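Local coordinates for protein Xaa-Pro dipeptidase (Pyrococcus horikoshii, PDB 1WY2) that probably splits dipeptides that carry a C-terminal proline after a nonpolar residue, as a homodimeric two-metal peptidase of the M24B family, at residues E253-G258 with D331-T336; H283-G288 with P297-Y302. All coordinates share one frame; numbering follows the deposited sequence. Where two conformers were deposited one is given.

Contact 1: E253-G258 with D331-T336; sequences ESAKPG and DTILIT
Ala255 and Pro257 meet the side chains of Ile333 and Ile335 where the chain leaves helix 235-254 and runs past strand 325-336. The bump on one side is the Ala255 methyl. It settles into the notch between the two isoleucine tips, with Ala255 CB 3.7 Å from Ile333 CD1 and 3.9 Å from Ile335 CD1. Ile333 reaches it because CG1 stands between its backbone N and carbonyl carbon (chi1 68°). Ile335 is forked and serves both partners. Its CD1 goes to the alanine, while CG2, set opposite the backbone N, goes to the proline. The proline ring and the Ile335 side chain lie alongside one another, pointing opposite ways. The ring turns its CG-CD edge to this methyl, and Pro257 CG lies 3.6 Å from Ile335 CG2. Replacing the proline with a glycine would probably take away the ring that Ile335 CG2 packs on and let the backbone after the helix flex more. Leu264 of helix 261-274 also touches Ala255, and Leu307 and Met311 touch Ile335. The contact thus joins a helix exit to a central strand of the M24 pita-bread fold. No hydrogen bond crosses between the two segments. Their hold on each other is apolar, so it depends on how methyls and ring fit rather than on polar direction.

Contact 2: H283-G288 with P297-Y302; sequences HSLGHG and PRVSQY. With ZN (zinc ion), chain E.
His287 and Pro297 meet through the backbone: His287 CA lies 3.6 Å from Pro297 O in a C-H...O contact. The His287 ring turns to the metal, and NE2 binds the zinc ion at 2.1 Å. Asp223, Glu316 and Glu330 bind the same ion. The enzyme binds two cobalt ions per subunit; zinc occupies the site here. The other ring nitrogen fixes the ring's rotation. His287 ND1 donates to Gly288 O at 3.1 Å, with the acceptor nearly in the ring plane and the bond close to straight (167°). The edge-to-face ring of His294 is a further neighbour. The histidine rides on a beta hairpin, strands 286-288 and 297-299. Gly286 and Val299 form its hydrogen-bonded antiparallel pair: Gly286 N to Val299 O is 3.1 Å and Val299 N to Gly286 O is 2.9 Å. Val299 stands across from two residues, Leu285 and Gly286, which makes a classic beta bulge. Val299 CG1, opposite its own backbone N (chi1 -175°), packs 4.0 Å from Leu285 CB, and the two side chains cross obliquely. Further out, Ser300 OG accepts from Tyr302 N at 3.2 Å, an ST turn just after the strand. Backbone bonds from Leu285 to Glu316 and from His287 to Thr314 tie the hairpin to strand 312-321.

In the fold
Both contacts lie in the metallopeptidase M24 part of the chain. Their centres are 13 Å apart, and a gap of about 7 Å separates their nearest atoms. Both segments of contact 2 fall between the two segments of contact 1 in sequence. Strand 312-321 links them: it pairs with strand 325-336 of contact 1 and bonds to the 283-288 segment of contact 2. Helix 261-274 touches both, through Leu264. Contact 2 supplies a zinc ligand directly. Contact 1 is structural packing, with the Ile333 side chain about 11 Å from a zinc ion. Its strand, however, runs on from Glu330, a ligand of both zinc ions.

Contact 1: E253-G258 with D331-T336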
# COMPACT_ATOMS: atom_id res chain seq x y z
N GLU A 253 -0.92 14.41 -28.58
CA GLU A 253 -0.72 14.40 -30.03
C GLU A 253 0.74 14.20 -30.43
O GLU A 253 1.03 13.74 -31.54
CB GLU A 253 -1.24 15.70 -30.65
CG GLU A 253 -2.73 15.93 -30.49
CD GLU A 253 -3.17 17.33 -30.87
OE1 GLU A 253 -4.39 17.62 -30.81
OE2 GLU A 253 -2.30 18.16 -31.23
N SER A 254 1.65 14.55 -29.53
CA SER A 254 3.09 14.43 -29.78
C SER A 254 3.67 13.09 -29.35
O SER A 254 4.79 12.74 -29.73
CB SER A 254 3.84 15.56 -29.08
OG SER A 254 3.39 16.83 -29.52
N ALA A 255 2.93 12.35 -28.53
CA ALA A 255 3.39 11.06 -28.04
C ALA A 255 3.46 10.04 -29.17
O ALA A 255 2.45 9.71 -29.79
CB ALA A 255 2.46 10.56 -26.94
N LYS A 256 4.66 9.54 -29.42
CA LYS A 256 4.89 8.55 -30.48
C LYS A 256 6.26 7.92 -30.27
O LYS A 256 7.10 8.46 -29.55
CB LYS A 256 4.84 9.23 -31.85
CG LYS A 256 5.96 10.24 -32.07
CD LYS A 256 5.80 10.94 -33.41
CE LYS A 256 6.94 11.92 -33.66
NZ LYS A 256 6.83 12.60 -34.98
N PRO A 257 6.51 6.75 -30.90
CA PRO A 257 7.80 6.08 -30.75
C PRO A 257 8.93 6.98 -31.27
O PRO A 257 8.75 7.72 -32.24
CB PRO A 257 7.65 4.83 -31.61
CG PRO A 257 6.18 4.55 -31.55
CD PRO A 257 5.58 5.93 -31.70
N GLY A 258 10.09 6.92 -30.62
CA GLY A 258 11.21 7.72 -31.07
C GLY A 258 11.53 8.94 -30.23
O GLY A 258 12.69 9.35 -30.14
N ASP A 331 -4.77 11.56 -18.86
CA ASP A 331 -5.22 10.40 -19.62
C ASP A 331 -4.16 9.32 -19.51
O ASP A 331 -2.99 9.61 -19.30
CB ASP A 331 -5.35 10.70 -21.13
CG ASP A 331 -6.65 11.37 -21.50
OD1 ASP A 331 -7.71 10.93 -21.01
OD2 ASP A 331 -6.61 12.31 -22.32
N THR A 332 -4.59 8.06 -19.62
CA THR A 332 -3.64 6.95 -19.65
C THR A 332 -3.63 6.68 -21.15
O THR A 332 -4.70 6.58 -21.76
CB THR A 332 -4.17 5.71 -18.91
OG1 THR A 332 -4.16 5.95 -17.50
CG2 THR A 332 -3.28 4.50 -19.21
N ILE A 333 -2.45 6.59 -21.75
CA ILE A 333 -2.38 6.35 -23.18
C ILE A 333 -1.44 5.22 -23.54
O ILE A 333 -0.57 4.84 -22.77
CB ILE A 333 -1.93 7.62 -23.96
CG1 ILE A 333 -0.47 7.94 -23.63
CG2 ILE A 333 -2.84 8.80 -23.60
CD1 ILE A 333 0.14 9.02 -24.52
N LEU A 334 -1.65 4.68 -24.74
CA LEU A 334 -0.83 3.60 -25.26
C LEU A 334 -0.04 4.14 -26.44
O LEU A 334 -0.59 4.84 -27.30
CB LEU A 334 -1.73 2.45 -25.74
CG LEU A 334 -1.06 1.39 -26.61
CD1 LEU A 334 -0.07 0.58 -25.79
CD2 LEU A 334 -2.12 0.48 -27.20
N ILE A 335 1.25 3.84 -26.48
CA ILE A 335 2.08 4.29 -27.60
C ILE A 335 1.90 3.26 -28.72
O ILE A 335 2.07 2.06 -28.51
CB ILE A 335 3.57 4.37 -27.20
CG1 ILE A 335 3.74 5.34 -26.02
CG2 ILE A 335 4.41 4.82 -28.39
CD1 ILE A 335 3.22 6.75 -26.29
N THR A 336 1.53 3.75 -29.90
CA THR A 336 1.31 2.87 -31.04
C THR A 336 2.46 2.99 -32.04
O THR A 336 3.42 3.73 -31.80
CB THR A 336 -0.01 3.21 -31.74
OG1 THR A 336 0.04 4.55 -32.25
CG2 THR A 336 -1.16 3.10 -30.74

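Contact 2: H283-G288 with P297-Y302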
# COMPACT_ATOMS: atom_id res chain seq x y z
N HIS A 283 5.25 19.19 -11.12
CA HIS A 283 5.46 17.76 -11.13
C HIS A 283 5.73 17.31 -12.56
O HIS A 283 5.61 18.11 -13.49
CB HIS A 283 4.26 17.00 -10.53
CG HIS A 283 2.95 17.27 -11.20
ND1 HIS A 283 2.65 16.80 -12.47
CD2 HIS A 283 1.84 17.91 -10.77
CE1 HIS A 283 1.41 17.15 -12.78
NE2 HIS A 283 0.90 17.82 -11.76
N SER A 284 6.12 16.06 -12.73
CA SER A 284 6.42 15.52 -14.05
C SER A 284 5.15 15.43 -14.89
O SER A 284 4.04 15.44 -14.36
CB SER A 284 7.04 14.13 -13.91
OG SER A 284 6.16 13.25 -13.24
N LEU A 285 5.32 15.34 -16.20
CA LEU A 285 4.17 15.25 -17.10
C LEU A 285 3.41 13.94 -16.93
O LEU A 285 2.20 13.90 -17.13
CB LEU A 285 4.62 15.39 -18.55
CG LEU A 285 3.50 15.27 -19.59
CD1 LEU A 285 2.48 16.38 -19.38
CD2 LEU A 285 4.10 15.34 -21.00
N GLY A 286 4.11 12.87 -16.57
CA GLY A 286 3.43 11.60 -16.43
C GLY A 286 4.28 10.45 -15.94
O GLY A 286 5.45 10.63 -15.59
N HIS A 287 3.68 9.27 -15.94
CA HIS A 287 4.36 8.06 -15.46
C HIS A 287 3.80 6.84 -16.17
O HIS A 287 2.67 6.86 -16.68
CB HIS A 287 4.13 7.93 -13.95
CG HIS A 287 2.68 7.96 -13.56
ND1 HIS A 287 1.86 6.85 -13.61
CD2 HIS A 287 1.88 8.99 -13.18
CE1 HIS A 287 0.63 7.19 -13.28
NE2 HIS A 287 0.61 8.48 -13.02
N GLY A 288 4.58 5.77 -16.21
CA GLY A 288 4.11 4.55 -16.82
C GLY A 288 3.05 3.93 -15.93
O GLY A 288 2.99 4.23 -14.73
N PRO A 297 7.96 4.31 -18.01
CA PRO A 297 9.05 5.23 -17.68
C PRO A 297 8.48 6.47 -16.99
O PRO A 297 7.27 6.69 -17.00
CB PRO A 297 9.62 5.58 -19.04
CG PRO A 297 8.38 5.70 -19.87
CD PRO A 297 7.55 4.49 -19.42
N ARG A 298 9.35 7.26 -16.39
CA ARG A 298 8.93 8.50 -15.77
C ARG A 298 8.93 9.50 -16.92
O ARG A 298 9.93 9.63 -17.62
CB ARG A 298 9.94 8.94 -14.71
CG ARG A 298 9.75 8.28 -13.35
CD ARG A 298 10.93 8.54 -12.42
NE ARG A 298 11.49 9.89 -12.55
CZ ARG A 298 10.80 11.02 -12.44
NH1 ARG A 298 9.50 11.01 -12.21
NH2 ARG A 298 11.43 12.19 -12.57
N VAL A 299 7.81 10.17 -17.15
CA VAL A 299 7.73 11.15 -18.22
C VAL A 299 8.07 12.48 -17.59
O VAL A 299 7.18 13.22 -17.16
CB VAL A 299 6.32 11.19 -18.84
CG1 VAL A 299 6.31 12.12 -20.04
CG2 VAL A 299 5.91 9.78 -19.27
N SER A 300 9.36 12.78 -17.53
CA SER A 300 9.83 14.01 -16.90
C SER A 300 11.09 14.54 -17.56
O SER A 300 11.63 13.94 -18.48
CB SER A 300 10.14 13.74 -15.43
OG SER A 300 11.30 12.94 -15.33
N GLN A 301 11.56 15.67 -17.04
CA GLN A 301 12.77 16.32 -17.53
C GLN A 301 14.02 15.53 -17.16
O GLN A 301 15.10 15.81 -17.68
CB GLN A 301 12.88 17.72 -16.93
CG GLN A 301 11.95 18.75 -17.56
CD GLN A 301 12.26 18.99 -19.03
OE1 GLN A 301 13.28 19.59 -19.38
NE2 GLN A 301 11.37 18.52 -19.90
N TYR A 302 13.87 14.54 -16.29
CA TYR A 302 15.02 13.76 -15.84
C TYR A 302 15.03 12.30 -16.29
O TYR A 302 15.69 11.46 -15.67
CB TYR A 302 15.10 13.83 -14.31
CG TYR A 302 14.91 15.24 -13.79
CD1 TYR A 302 15.84 16.24 -14.08
CD2 TYR A 302 13.78 15.59 -13.06
CE1 TYR A 302 15.65 17.55 -13.65
CE2 TYR A 302 13.58 16.89 -12.62
CZ TYR A 302 14.51 17.87 -12.92
OH TYR A 302 14.31 19.16 -12.51
ZN ZN E . -1.10 9.67 -12.83